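Local coordinates for protein Orf34 (Pseudomonas syringae pv. syringae, PDB 5KLP) that acetylates serine, threonine and lysine residues of host proteins such as tubulin, using acetyl-CoA, with inositol hexakisphosphate as cofactor, and thereby impairs microtubules and immunity, at residues Q25-L30 / F328-I333; V73-Q78 / K334-A339; V190-N195 / H263-T268. The protein carries 10 engineered substitutions. One frame throughout, in Å; residues are numbered along the deposited sequence.

All three contacts touch the same inositol hexakisphosphate, the cofactor of this YopJ-family acetyltransferase. Contacts 1 and 2 share helix 324-340, whose successive turns pack first on helix 21-36 and then on helix 61-79; their centres lie about 13 Å apart. Contact 3 brings helix 189-202 to the loop before helix 267-274, with its centre about 15 Å from that of contact 1 and about 20 Å from that of contact 2. Phe328 joins contacts 1 and 3, its CE1 lying 3.3 Å from Asn195 ND2. Contact 3 also links cofactor-binding residues to the helix that starts at the active-site Cys189 and to the CoA-binding residues 265-268.

Contact 1 of 3, residues Q25-L30 / F328-I333; sequences QKINDL and FRLQEI. With IHP (inositol hexakisphosphate), chain D.
Leu30 and Leu330 meet at the heart of a nearly parallel helix pair, helix 21-36 against helix 324-340, whose short segments cross at 20° with their axes 9.3 Å apart. The two leucine side chains stand at about a right angle, CD2 of Leu30 lying 3.6 Å from CD2 of Leu330. The other methyl of Leu330, CD1, reaches CG1 of Ile27 at 3.7 Å, while CD1 of Leu30 leans on CG2 of Ile333. Helix 40-53 closes this apolar seam, with Ala52 against Leu330 and Tyr44 against Ile333.

Beside the seam the pair turns polar and grips the cofactor. Lys26 runs out extended and bends only at its last torsion (chi4 -89°), which sets NZ 2.7 Å from IHP O44. Gln331, extended beyond CG, holds IHP O42 through NE2. Its second N-H is committed to Glu332 OE2 in the amide plane, with an N-H...O angle of 171°, and this fixes the rotation of the amide. Glu332 is itself salt-bridged to Arg335. Lys26 NZ and Gln331 OE1 do not bond directly; between them sits a water that donates to Gln331 OE1 at 2.8 Å and accepts only a weak bond from Lys26 NZ at 3.2 Å.

Contact 2 of 3, residues V73-Q78 / K334-A339; sequences VYIENQ and KRVLAA. Engineered in segment 334-339: Ala339 (natural residue Glu). With IHP (inositol hexakisphosphate), chain D.
Glu76 and Arg335 cross obliquely, with the planes of carboxylate and guanidinium turned 69° apart. They share a single bond: NH1 of Arg335 meets OE2 of Glu76 at 2.9 Å on the syn side of the carboxylate, and OE2 lies close to the guanidinium plane. The other oxygen, OE1, is salt-bridged to Arg79. Glu76 gets there by bending at chi2 (-61°), whereas Arg335 is extended from CG to NE and carries its charge past the end of the glutamate to the cofactor. There NH1 bonds IHP O22 at 2.9 Å, and NH2 reaches the same oxygen at 3.2 Å. With Glu332, a second carboxylate salt-bridged to NH1, Glu76 is placed to hold the arginine toward the phosphate.

Ile75 supplies the apolar half. Its CG1 rests on CG2 of Val336 at 3.7 Å, its CG2 comes closest to Arg335 O, and CD1 reaches CB of Ala339, an engineered residue.

Helix 61-79 and helix 324-340 cross steeply here, at 79° between the short segments. Other sides of helix 324-340 pack on helix 21-36 through Lys334 and Leu337 and on helix 40-53 through Val336 and Leu337.

Contact 3 of 3, residues V190-N195 / H263-T268; sequences VMYSLN and HGASLT. With IHP (inositol hexakisphosphate), chain D.
Oxygen O23 of inositol hexakisphosphate is gripped from both segments, by ND2 of Asn195 at 3.0 Å and by NE2 of His263, also at 3.0 Å. The histidine bond is the straighter, with an N-H...O angle of 159°, and the phosphate oxygen lies at the edge of the imidazole, in its plane. The two donors sit side by side without bonding each other. Their flat groups are almost perpendicular, with amide and ring planes 86° apart, and CG of Asn195 approaches CD2 of His263 at 3.5 Å. The first torsion of Asn195, with CG trans to the main-chain nitrogen, carries the amide off the helix to the phosphate.

The far nitrogen of the imidazole, ND1, is bonded to Ser324 OG, holding the ring so that NE2 faces the cofactor. Phe328 meets the ring obliquely. Tyr192, nearly one turn earlier than Asn195, braces the same residue from its backbone: its OH donates to His263 O at 2.5 Å, a short bond, with the donor tilted 34° from the carbonyl plane.

Beyond the loop, Ser266 N-caps helix 267-274 by bonding Gln269 N; residues 265-268 bind CoA in another structure of the protein. Asn195 and His263 thus form part of the inositol hexakisphosphate pocket of this YopJ-family enzyme, the asparagine standing on the helix that starts at the active-site Cys189.

Contact 1 of 3, residues Q25-L30 / F328-I333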
loop_
_atom_site.group_PDB
_atom_site.type_symbol
_atom_site.label_atom_id
_atom_site.label_comp_id
_atom_site.label_asym_id
_atom_site.label_seq_id
_atom_site.Cartn_x
_atom_site.Cartn_y
_atom_site.Cartn_z
ATOM N N GLN A 25 14.554 14.454 -11.881
ATOM C CA GLN A 25 15.710 14.294 -11.013
ATOM C C GLN A 25 15.801 12.830 -10.568
ATOM O O GLN A 25 16.889 12.255 -10.465
ATOM C CB GLN A 25 15.595 15.228 -9.814
ATOM C CG GLN A 25 16.814 15.369 -8.924
ATOM C CD GLN A 25 18.068 15.835 -9.677
ATOM O OE1 GLN A 25 17.986 16.666 -10.577
ATOM N NE2 GLN A 25 19.237 15.405 -9.209
ATOM N N LYS A 26 14.650 12.216 -10.318
ATOM C CA LYS A 26 14.659 10.805 -9.953
ATOM C C LYS A 26 15.063 9.944 -11.151
ATOM O O LYS A 26 15.740 8.936 -10.988
ATOM C CB LYS A 26 13.312 10.370 -9.390
ATOM C CG LYS A 26 12.995 10.982 -8.035
ATOM C CD LYS A 26 11.666 10.465 -7.521
ATOM C CE LYS A 26 11.333 10.997 -6.130
ATOM N NZ LYS A 26 11.860 10.146 -5.025
ATOM N N ILE A 27 14.656 10.354 -12.348
ATOM C CA ILE A 27 15.093 9.693 -13.575
ATOM C C ILE A 27 16.618 9.800 -13.721
ATOM O O ILE A 27 17.306 8.801 -13.950
ATOM C CB ILE A 27 14.397 10.303 -14.826
ATOM C CG1 ILE A 27 12.927 9.887 -14.870
ATOM C CG2 ILE A 27 15.115 9.892 -16.111
ATOM C CD1 ILE A 27 12.118 10.630 -15.894
ATOM N N ASN A 28 17.142 11.015 -13.593
ATOM C CA ASN A 28 18.581 11.237 -13.732
ATOM C C ASN A 28 19.421 10.499 -12.676
ATOM O O ASN A 28 20.532 10.049 -12.954
ATOM C CB ASN A 28 18.879 12.730 -13.695
ATOM C CG ASN A 28 18.264 13.463 -14.876
ATOM O OD1 ASN A 28 17.949 12.848 -15.897
ATOM N ND2 ASN A 28 18.113 14.780 -14.754
ATOM N N ASP A 29 18.895 10.393 -11.463
ATOM C CA ASP A 29 19.580 9.672 -10.401
ATOM C C ASP A 29 19.651 8.172 -10.696
ATOM O O ASP A 29 20.637 7.518 -10.360
ATOM C CB ASP A 29 18.900 9.918 -9.053
ATOM C CG ASP A 29 19.150 11.319 -8.522
ATOM O OD1 ASP A 29 20.126 11.958 -8.967
ATOM O OD2 ASP A 29 18.383 11.775 -7.647
ATOM N N LEU A 30 18.609 7.625 -11.315
ATOM C CA LEU A 30 18.554 6.188 -11.524
ATOM C C LEU A 30 19.344 5.767 -12.763
ATOM O O LEU A 30 19.983 4.712 -12.768
ATOM C CB LEU A 30 17.101 5.706 -11.643
ATOM C CG LEU A 30 16.972 4.211 -11.966
ATOM C CD1 LEU A 30 17.690 3.358 -10.918
ATOM C CD2 LEU A 30 15.518 3.769 -12.116
ATOM N N PHE A 328 8.524 6.848 -6.938
ATOM C CA PHE A 328 8.852 5.906 -5.876
ATOM C C PHE A 328 9.484 4.628 -6.463
ATOM O O PHE A 328 10.434 4.089 -5.904
ATOM C CB PHE A 328 7.604 5.569 -5.041
ATOM C CG PHE A 328 7.848 4.509 -3.996
ATOM C CD1 PHE A 328 8.629 4.780 -2.881
ATOM C CD2 PHE A 328 7.342 3.230 -4.159
ATOM C CE1 PHE A 328 8.880 3.795 -1.928
ATOM C CE2 PHE A 328 7.593 2.243 -3.223
ATOM C CZ PHE A 328 8.364 2.526 -2.102
ATOM N N ARG A 329 8.968 4.159 -7.597
ATOM C CA ARG A 329 9.523 2.960 -8.225
ATOM C C ARG A 329 10.984 3.177 -8.627
ATOM O O ARG A 329 11.808 2.300 -8.416
ATOM C CB ARG A 329 8.697 2.525 -9.437
ATOM C CG ARG A 329 9.213 1.243 -10.122
ATOM C CD ARG A 329 8.143 0.685 -11.077
ATOM N NE ARG A 329 7.383 1.800 -11.604
ATOM C CZ ARG A 329 6.062 1.909 -11.609
ATOM N NH1 ARG A 329 5.272 0.943 -11.153
ATOM N NH2 ARG A 329 5.537 3.006 -12.099
ATOM N N LEU A 330 11.287 4.338 -9.205
ATOM C CA LEU A 330 12.654 4.694 -9.569
ATOM C C LEU A 330 13.558 4.690 -8.331
ATOM O O LEU A 330 14.698 4.229 -8.372
ATOM C CB LEU A 330 12.678 6.070 -10.243
ATOM C CG LEU A 330 11.811 6.192 -11.508
ATOM C CD1 LEU A 330 11.933 7.580 -12.118
ATOM C CD2 LEU A 330 12.179 5.132 -12.543
ATOM N N GLN A 331 13.039 5.224 -7.232
ATOM C CA GLN A 331 13.760 5.252 -5.967
ATOM C C GLN A 331 14.096 3.846 -5.473
ATOM O O GLN A 331 15.218 3.588 -5.013
ATOM C CB GLN A 331 12.934 5.989 -4.913
ATOM C CG GLN A 331 13.408 5.777 -3.500
ATOM C CD GLN A 331 12.450 6.383 -2.487
ATOM O OE1 GLN A 331 12.405 7.602 -2.306
ATOM N NE2 GLN A 331 11.644 5.530 -1.854
ATOM N N GLU A 332 13.129 2.936 -5.578
ATOM C CA GLU A 332 13.328 1.571 -5.100
ATOM C C GLU A 332 14.347 0.800 -5.946
ATOM O O GLU A 332 15.179 0.077 -5.416
ATOM C CB GLU A 332 12.001 0.832 -5.071
ATOM C CG GLU A 332 11.048 1.438 -4.063
ATOM C CD GLU A 332 11.714 1.605 -2.712
ATOM O OE1 GLU A 332 11.833 0.582 -1.996
ATOM O OE2 GLU A 332 12.127 2.743 -2.375
ATOM N N ILE A 333 14.269 0.963 -7.260
ATOM C CA ILE A 333 15.207 0.289 -8.162
ATOM C C ILE A 333 16.617 0.800 -7.906
ATOM O O ILE A 333 17.573 0.014 -7.791
ATOM C CB ILE A 333 14.797 0.502 -9.622
ATOM C CG1 ILE A 333 13.418 -0.123 -9.855
ATOM C CG2 ILE A 333 15.837 -0.080 -10.579
ATOM C CD1 ILE A 333 12.858 0.123 -11.224
HETATM C C1 IHP D . 13.235 8.722 1.448
HETATM C C2 IHP D . 11.771 8.375 0.916
HETATM C C3 IHP D . 10.986 9.303 -0.088
HETATM C C4 IHP D . 11.742 10.670 -0.433
HETATM C C5 IHP D . 12.813 11.159 0.523
HETATM C C6 IHP D . 13.775 9.988 0.672
HETATM O O11 IHP D . 13.290 8.826 2.751
HETATM P P1 IHP D . 14.211 7.982 3.894
HETATM O O21 IHP D . 13.371 7.715 5.141
HETATM O O31 IHP D . 15.425 8.822 4.303
HETATM O O41 IHP D . 14.742 6.641 3.417
HETATM O O12 IHP D . 10.930 7.925 1.909
HETATM P P2 IHP D . 10.382 6.339 1.788
HETATM O O22 IHP D . 11.584 5.371 1.796
HETATM O O32 IHP D . 9.408 5.917 2.894
HETATM O O42 IHP D . 9.715 6.153 0.404
HETATM O O13 IHP D . 9.855 9.526 0.455
HETATM P P3 IHP D . 8.243 9.216 0.072
HETATM O O23 IHP D . 7.805 7.763 -0.119
HETATM O O33 IHP D . 7.728 9.722 1.418
HETATM O O43 IHP D . 7.703 10.055 -1.081
HETATM O O14 IHP D . 10.880 11.665 -0.688
HETATM P P4 IHP D . 10.455 12.104 -2.190
HETATM O O24 IHP D . 9.414 11.152 -2.782
HETATM O O34 IHP D . 9.918 13.549 -2.239
HETATM O O44 IHP D . 11.675 12.070 -3.129
HETATM O O15 IHP D . 12.387 11.740 1.656
HETATM P P5 IHP D . 12.596 13.398 1.999
HETATM O O25 IHP D . 13.026 14.162 0.742
HETATM O O35 IHP D . 11.268 14.030 2.498
HETATM O O45 IHP D . 13.663 13.642 3.071
HETATM O O16 IHP D . 14.932 10.396 1.189
HETATM P P6 IHP D . 16.400 9.792 0.793
HETATM O O26 IHP D . 16.449 9.450 -0.695
HETATM O O36 IHP D . 17.523 10.796 1.108
HETATM O O46 IHP D . 16.698 8.520 1.595
HETATM O O HOH W 1 10.075 8.675 -3.816
HETATM O O HOH W 2 14.470 9.269 -3.305
#

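Contact 2 of 3, residues V73-Q78 / K334-A339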
loop_
_atom_site.group_PDB
_atom_site.type_symbol
_atom_site.label_atom_id
_atom_site.label_comp_id
_atom_site.label_asym_id
_atom_site.label_seq_id
_atom_site.Cartn_x
_atom_site.Cartn_y
_atom_site.Cartn_z
ATOM N N VAL A 73 12.137 -5.932 -1.471
ATOM C CA VAL A 73 11.820 -6.259 -0.079
ATOM C C VAL A 73 13.082 -6.587 0.708
ATOM O O VAL A 73 13.284 -6.112 1.834
ATOM C CB VAL A 73 10.849 -7.447 0.001
ATOM C CG1 VAL A 73 10.831 -8.027 1.405
ATOM C CG2 VAL A 73 9.460 -7.027 -0.454
ATOM N N TYR A 74 13.935 -7.405 0.097
ATOM C CA TYR A 74 15.206 -7.811 0.692
ATOM C C TYR A 74 16.073 -6.580 1.034
ATOM O O TYR A 74 16.696 -6.516 2.092
ATOM C CB TYR A 74 15.933 -8.773 -0.249
ATOM C CG TYR A 74 17.221 -9.321 0.304
ATOM C CD1 TYR A 74 17.198 -10.305 1.285
ATOM C CD2 TYR A 74 18.450 -8.898 -0.173
ATOM C CE1 TYR A 74 18.366 -10.832 1.794
ATOM C CE2 TYR A 74 19.627 -9.427 0.326
ATOM C CZ TYR A 74 19.575 -10.391 1.309
ATOM O OH TYR A 74 20.736 -10.910 1.815
ATOM N N ILE A 75 16.133 -5.618 0.118
ATOM C CA ILE A 75 16.917 -4.399 0.324
ATOM C C ILE A 75 16.316 -3.519 1.434
ATOM O O ILE A 75 17.011 -3.017 2.318
ATOM C CB ILE A 75 16.966 -3.544 -0.973
ATOM C CG1 ILE A 75 17.798 -4.227 -2.063
ATOM C CG2 ILE A 75 17.460 -2.142 -0.679
ATOM C CD1 ILE A 75 19.189 -4.545 -1.667
ATOM N N GLU A 76 15.004 -3.369 1.409
ATOM C CA GLU A 76 14.353 -2.482 2.367
ATOM C C GLU A 76 14.411 -3.057 3.784
ATOM O O GLU A 76 14.551 -2.315 4.754
ATOM C CB GLU A 76 12.904 -2.219 1.951
ATOM C CG GLU A 76 12.718 -1.281 0.750
ATOM C CD GLU A 76 13.285 0.133 0.972
ATOM O OE1 GLU A 76 13.666 0.476 2.107
ATOM O OE2 GLU A 76 13.315 0.926 0.008
ATOM N N ASN A 77 14.363 -4.382 3.903
ATOM C CA ASN A 77 14.505 -5.007 5.210
ATOM C C ASN A 77 15.865 -4.718 5.829
ATOM O O ASN A 77 15.998 -4.624 7.053
ATOM C CB ASN A 77 14.288 -6.516 5.119
ATOM C CG ASN A 77 12.829 -6.896 5.200
ATOM O OD1 ASN A 77 12.016 -6.163 5.774
ATOM N ND2 ASN A 77 12.484 -8.053 4.638
ATOM N N GLN A 78 16.868 -4.588 4.970
ATOM C CA GLN A 78 18.213 -4.246 5.395
ATOM C C GLN A 78 18.357 -2.771 5.711
ATOM O O GLN A 78 18.995 -2.428 6.691
ATOM C CB GLN A 78 19.223 -4.654 4.333
ATOM C CG GLN A 78 19.212 -6.140 4.114
ATOM C CD GLN A 78 19.430 -6.920 5.393
ATOM O OE1 GLN A 78 18.516 -7.577 5.894
ATOM N NE2 GLN A 78 20.639 -6.842 5.935
ATOM N N LYS A 334 16.730 2.117 -7.752
ATOM C CA LYS A 334 17.997 2.734 -7.375
ATOM C C LYS A 334 18.546 2.132 -6.070
ATOM O O LYS A 334 19.720 1.788 -5.981
ATOM C CB LYS A 334 17.825 4.248 -7.223
ATOM C CG LYS A 334 19.112 5.011 -6.919
ATOM C CD LYS A 334 18.791 6.423 -6.432
ATOM C CE LYS A 334 20.034 7.149 -5.937
ATOM N NZ LYS A 334 19.792 8.611 -5.742
ATOM N N ARG A 335 17.698 1.982 -5.064
ATOM C CA ARG A 335 18.159 1.387 -3.818
ATOM C C ARG A 335 18.669 -0.042 -4.036
ATOM O O ARG A 335 19.674 -0.443 -3.453
ATOM C CB ARG A 335 17.052 1.427 -2.778
ATOM C CG ARG A 335 16.876 2.817 -2.185
ATOM C CD ARG A 335 15.616 2.905 -1.315
ATOM N NE ARG A 335 15.444 4.264 -0.823
ATOM C CZ ARG A 335 14.412 4.669 -0.090
ATOM N NH1 ARG A 335 13.466 3.807 0.258
ATOM N NH2 ARG A 335 14.341 5.933 0.300
ATOM N N VAL A 336 17.978 -0.806 -4.879
ATOM C CA VAL A 336 18.428 -2.166 -5.171
ATOM C C VAL A 336 19.769 -2.157 -5.908
ATOM O O VAL A 336 20.715 -2.846 -5.502
ATOM C CB VAL A 336 17.400 -2.931 -5.999
ATOM C CG1 VAL A 336 17.979 -4.272 -6.429
ATOM C CG2 VAL A 336 16.141 -3.141 -5.179
ATOM N N LEU A 337 19.869 -1.345 -6.958
ATOM C CA LEU A 337 21.077 -1.331 -7.782
ATOM C C LEU A 337 22.256 -0.758 -7.008
ATOM O O LEU A 337 23.413 -1.138 -7.244
ATOM C CB LEU A 337 20.848 -0.550 -9.081
ATOM C CG LEU A 337 19.906 -1.245 -10.066
ATOM C CD1 LEU A 337 19.714 -0.406 -11.327
ATOM C CD2 LEU A 337 20.423 -2.649 -10.412
ATOM N N ALA A 338 21.966 0.150 -6.084
ATOM C CA ALA A 338 23.017 0.760 -5.267
ATOM C C ALA A 338 23.722 -0.312 -4.427
ATOM O O ALA A 338 24.947 -0.284 -4.253
ATOM C CB ALA A 338 22.444 1.846 -4.384
ATOM N N ALA A 339 22.952 -1.253 -3.894
ATOM C CA ALA A 339 23.560 -2.366 -3.167
ATOM C C ALA A 339 24.399 -3.235 -4.111
ATOM O O ALA A 339 25.477 -3.709 -3.750
ATOM C CB ALA A 339 22.490 -3.206 -2.486
HETATM C C1 IHP D . 13.235 8.722 1.448
HETATM C C2 IHP D . 11.771 8.375 0.916
HETATM C C3 IHP D . 10.986 9.303 -0.088
HETATM C C4 IHP D . 11.742 10.670 -0.433
HETATM C C5 IHP D . 12.813 11.159 0.523
HETATM C C6 IHP D . 13.775 9.988 0.672
HETATM O O11 IHP D . 13.290 8.826 2.751
HETATM P P1 IHP D . 14.211 7.982 3.894
HETATM O O21 IHP D . 13.371 7.715 5.141
HETATM O O31 IHP D . 15.425 8.822 4.303
HETATM O O41 IHP D . 14.742 6.641 3.417
HETATM O O12 IHP D . 10.930 7.925 1.909
HETATM P P2 IHP D . 10.382 6.339 1.788
HETATM O O22 IHP D . 11.584 5.371 1.796
HETATM O O32 IHP D . 9.408 5.917 2.894
HETATM O O42 IHP D . 9.715 6.153 0.404
HETATM O O13 IHP D . 9.855 9.526 0.455
HETATM P P3 IHP D . 8.243 9.216 0.072
HETATM O O23 IHP D . 7.805 7.763 -0.119
HETATM O O33 IHP D . 7.728 9.722 1.418
HETATM O O43 IHP D . 7.703 10.055 -1.081
HETATM O O14 IHP D . 10.880 11.665 -0.688
HETATM P P4 IHP D . 10.455 12.104 -2.190
HETATM O O24 IHP D . 9.414 11.152 -2.782
HETATM O O34 IHP D . 9.918 13.549 -2.239
HETATM O O44 IHP D . 11.675 12.070 -3.129
HETATM O O15 IHP D . 12.387 11.740 1.656
HETATM P P5 IHP D . 12.596 13.398 1.999
HETATM O O25 IHP D . 13.026 14.162 0.742
HETATM O O35 IHP D . 11.268 14.030 2.498
HETATM O O45 IHP D . 13.663 13.642 3.071
HETATM O O16 IHP D . 14.932 10.396 1.189
HETATM P P6 IHP D . 16.400 9.792 0.793
HETATM O O26 IHP D . 16.449 9.450 -0.695
HETATM O O36 IHP D . 17.523 10.796 1.108
HETATM O O46 IHP D . 16.698 8.520 1.595
#

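Contact 3 of 3, residues V190-N195 / H263-T268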
loop_
_atom_site.group_PDB
_atom_site.type_symbol
_atom_site.label_atom_id
_atom_site.label_comp_id
_atom_site.label_asym_id
_atom_site.label_seq_id
_atom_site.Cartn_x
_atom_site.Cartn_y
_atom_site.Cartn_z
ATOM N N VAL A 190 1.531 -2.855 -6.539
ATOM C CA VAL A 190 2.700 -3.382 -5.870
ATOM C C VAL A 190 3.525 -2.248 -5.264
ATOM O O VAL A 190 4.013 -2.378 -4.150
ATOM C CB VAL A 190 3.586 -4.201 -6.810
ATOM C CG1 VAL A 190 4.817 -4.684 -6.080
ATOM C CG2 VAL A 190 2.814 -5.395 -7.381
HETATM N N MSE A 191 3.687 -1.151 -6.003
HETATM C CA MSE A 191 4.472 -0.018 -5.520
HETATM C C MSE A 191 3.758 0.665 -4.342
HETATM O O MSE A 191 4.411 1.047 -3.369
HETATM C CB MSE A 191 4.735 0.987 -6.649
HETATM C CG MSE A 191 5.814 0.527 -7.641
HETATM SE SE MSE A 191 7.511 0.089 -6.702
HETATM C CE MSE A 191 7.432 -1.871 -6.871
ATOM N N TYR A 192 2.433 0.815 -4.416
ATOM C CA TYR A 192 1.702 1.392 -3.276
ATOM C C TYR A 192 1.849 0.491 -2.056
ATOM O O TYR A 192 2.072 0.962 -0.949
ATOM C CB TYR A 192 0.210 1.597 -3.583
ATOM C CG TYR A 192 -0.075 2.853 -4.374
ATOM C CD1 TYR A 192 -0.116 4.094 -3.755
ATOM C CD2 TYR A 192 -0.267 2.797 -5.757
ATOM C CE1 TYR A 192 -0.362 5.257 -4.493
ATOM C CE2 TYR A 192 -0.514 3.941 -6.492
ATOM C CZ TYR A 192 -0.565 5.165 -5.856
ATOM O OH TYR A 192 -0.809 6.300 -6.599
ATOM N N SER A 193 1.730 -0.814 -2.271
ATOM C CA SER A 193 1.816 -1.755 -1.164
ATOM C C SER A 193 3.205 -1.742 -0.526
ATOM O O SER A 193 3.331 -1.812 0.698
ATOM C CB SER A 193 1.455 -3.173 -1.638
ATOM O OG SER A 193 0.098 -3.242 -2.066
ATOM N N LEU A 194 4.245 -1.684 -1.358
ATOM C CA LEU A 194 5.617 -1.613 -0.851
ATOM C C LEU A 194 5.818 -0.310 -0.088
ATOM O O LEU A 194 6.351 -0.300 1.023
ATOM C CB LEU A 194 6.638 -1.743 -1.998
ATOM C CG LEU A 194 8.108 -1.549 -1.620
ATOM C CD1 LEU A 194 8.510 -2.554 -0.543
ATOM C CD2 LEU A 194 9.037 -1.672 -2.842
ATOM N N ASN A 195 5.383 0.795 -0.679
ATOM C CA ASN A 195 5.501 2.077 0.004
ATOM C C ASN A 195 4.748 2.059 1.320
ATOM O O ASN A 195 5.228 2.570 2.331
ATOM C CB ASN A 195 4.979 3.226 -0.869
ATOM C CG ASN A 195 5.180 4.585 -0.208
ATOM O OD1 ASN A 195 4.301 5.082 0.481
ATOM N ND2 ASN A 195 6.361 5.172 -0.402
ATOM N N HIS A 263 1.612 9.595 -2.510
ATOM C CA HIS A 263 1.703 9.126 -3.900
ATOM C C HIS A 263 0.346 9.025 -4.580
ATOM O O HIS A 263 0.219 8.390 -5.630
ATOM C CB HIS A 263 2.418 7.774 -3.939
ATOM C CG HIS A 263 3.803 7.841 -3.386
ATOM N ND1 HIS A 263 4.800 8.577 -3.988
ATOM C CD2 HIS A 263 4.336 7.341 -2.248
ATOM C CE1 HIS A 263 5.900 8.498 -3.263
ATOM N NE2 HIS A 263 5.646 7.754 -2.202
ATOM N N GLY A 264 -0.656 9.657 -3.973
ATOM C CA GLY A 264 -1.992 9.709 -4.530
ATOM C C GLY A 264 -1.950 10.309 -5.922
ATOM O O GLY A 264 -1.305 11.334 -6.152
ATOM N N ALA A 265 -2.640 9.672 -6.856
ATOM C CA ALA A 265 -2.634 10.141 -8.237
ATOM C C ALA A 265 -3.434 11.426 -8.393
ATOM O O ALA A 265 -3.048 12.312 -9.148
ATOM C CB ALA A 265 -3.176 9.064 -9.166
ATOM N N SER A 266 -4.531 11.541 -7.650
ATOM C CA SER A 266 -5.502 12.596 -7.914
ATOM C C SER A 266 -5.177 13.945 -7.258
ATOM O O SER A 266 -5.062 14.062 -6.029
ATOM C CB SER A 266 -6.897 12.136 -7.468
ATOM O OG SER A 266 -7.827 13.198 -7.569
ATOM N N LEU A 267 -5.058 14.967 -8.092
ATOM C CA LEU A 267 -4.900 16.330 -7.605
ATOM C C LEU A 267 -6.129 16.778 -6.792
ATOM O O LEU A 267 -6.007 17.424 -5.751
ATOM C CB LEU A 267 -4.668 17.279 -8.785
ATOM C CG LEU A 267 -4.869 18.765 -8.508
ATOM C CD1 LEU A 267 -3.891 19.268 -7.443
ATOM C CD2 LEU A 267 -4.746 19.568 -9.791
ATOM N N THR A 268 -7.321 16.434 -7.257
ATOM C CA THR A 268 -8.512 16.922 -6.568
ATOM C C THR A 268 -8.692 16.212 -5.222
ATOM O O THR A 268 -9.126 16.826 -4.248
ATOM C CB THR A 268 -9.775 16.771 -7.429
ATOM O OG1 THR A 268 -9.905 15.421 -7.881
ATOM C CG2 THR A 268 -9.679 17.701 -8.621
HETATM C C1 IHP D . 13.235 8.722 1.448
HETATM C C2 IHP D . 11.771 8.375 0.916
HETATM C C3 IHP D . 10.986 9.303 -0.088
HETATM C C4 IHP D . 11.742 10.670 -0.433
HETATM C C5 IHP D . 12.813 11.159 0.523
HETATM C C6 IHP D . 13.775 9.988 0.672
HETATM O O11 IHP D . 13.290 8.826 2.751
HETATM P P1 IHP D . 14.211 7.982 3.894
HETATM O O21 IHP D . 13.371 7.715 5.141
HETATM O O31 IHP D . 15.425 8.822 4.303
HETATM O O41 IHP D . 14.742 6.641 3.417
HETATM O O12 IHP D . 10.930 7.925 1.909
HETATM P P2 IHP D . 10.382 6.339 1.788
HETATM O O22 IHP D . 11.584 5.371 1.796
HETATM O O32 IHP D . 9.408 5.917 2.894
HETATM O O42 IHP D . 9.715 6.153 0.404
HETATM O O13 IHP D . 9.855 9.526 0.455
HETATM P P3 IHP D . 8.243 9.216 0.072
HETATM O O23 IHP D . 7.805 7.763 -0.119
HETATM O O33 IHP D . 7.728 9.722 1.418
HETATM O O43 IHP D . 7.703 10.055 -1.081
HETATM O O14 IHP D . 10.880 11.665 -0.688
HETATM P P4 IHP D . 10.455 12.104 -2.190
HETATM O O24 IHP D . 9.414 11.152 -2.782
HETATM O O34 IHP D . 9.918 13.549 -2.239
HETATM O O44 IHP D . 11.675 12.070 -3.129
HETATM O O15 IHP D . 12.387 11.740 1.656
HETATM P P5 IHP D . 12.596 13.398 1.999
HETATM O O25 IHP D . 13.026 14.162 0.742
HETATM O O35 IHP D . 11.268 14.030 2.498
HETATM O O45 IHP D . 13.663 13.642 3.071
HETATM O O16 IHP D . 14.932 10.396 1.189
HETATM P P6 IHP D . 16.400 9.792 0.793
HETATM O O26 IHP D . 16.449 9.450 -0.695
HETATM O O36 IHP D . 17.523 10.796 1.108
HETATM O O46 IHP D . 16.698 8.520 1.595
#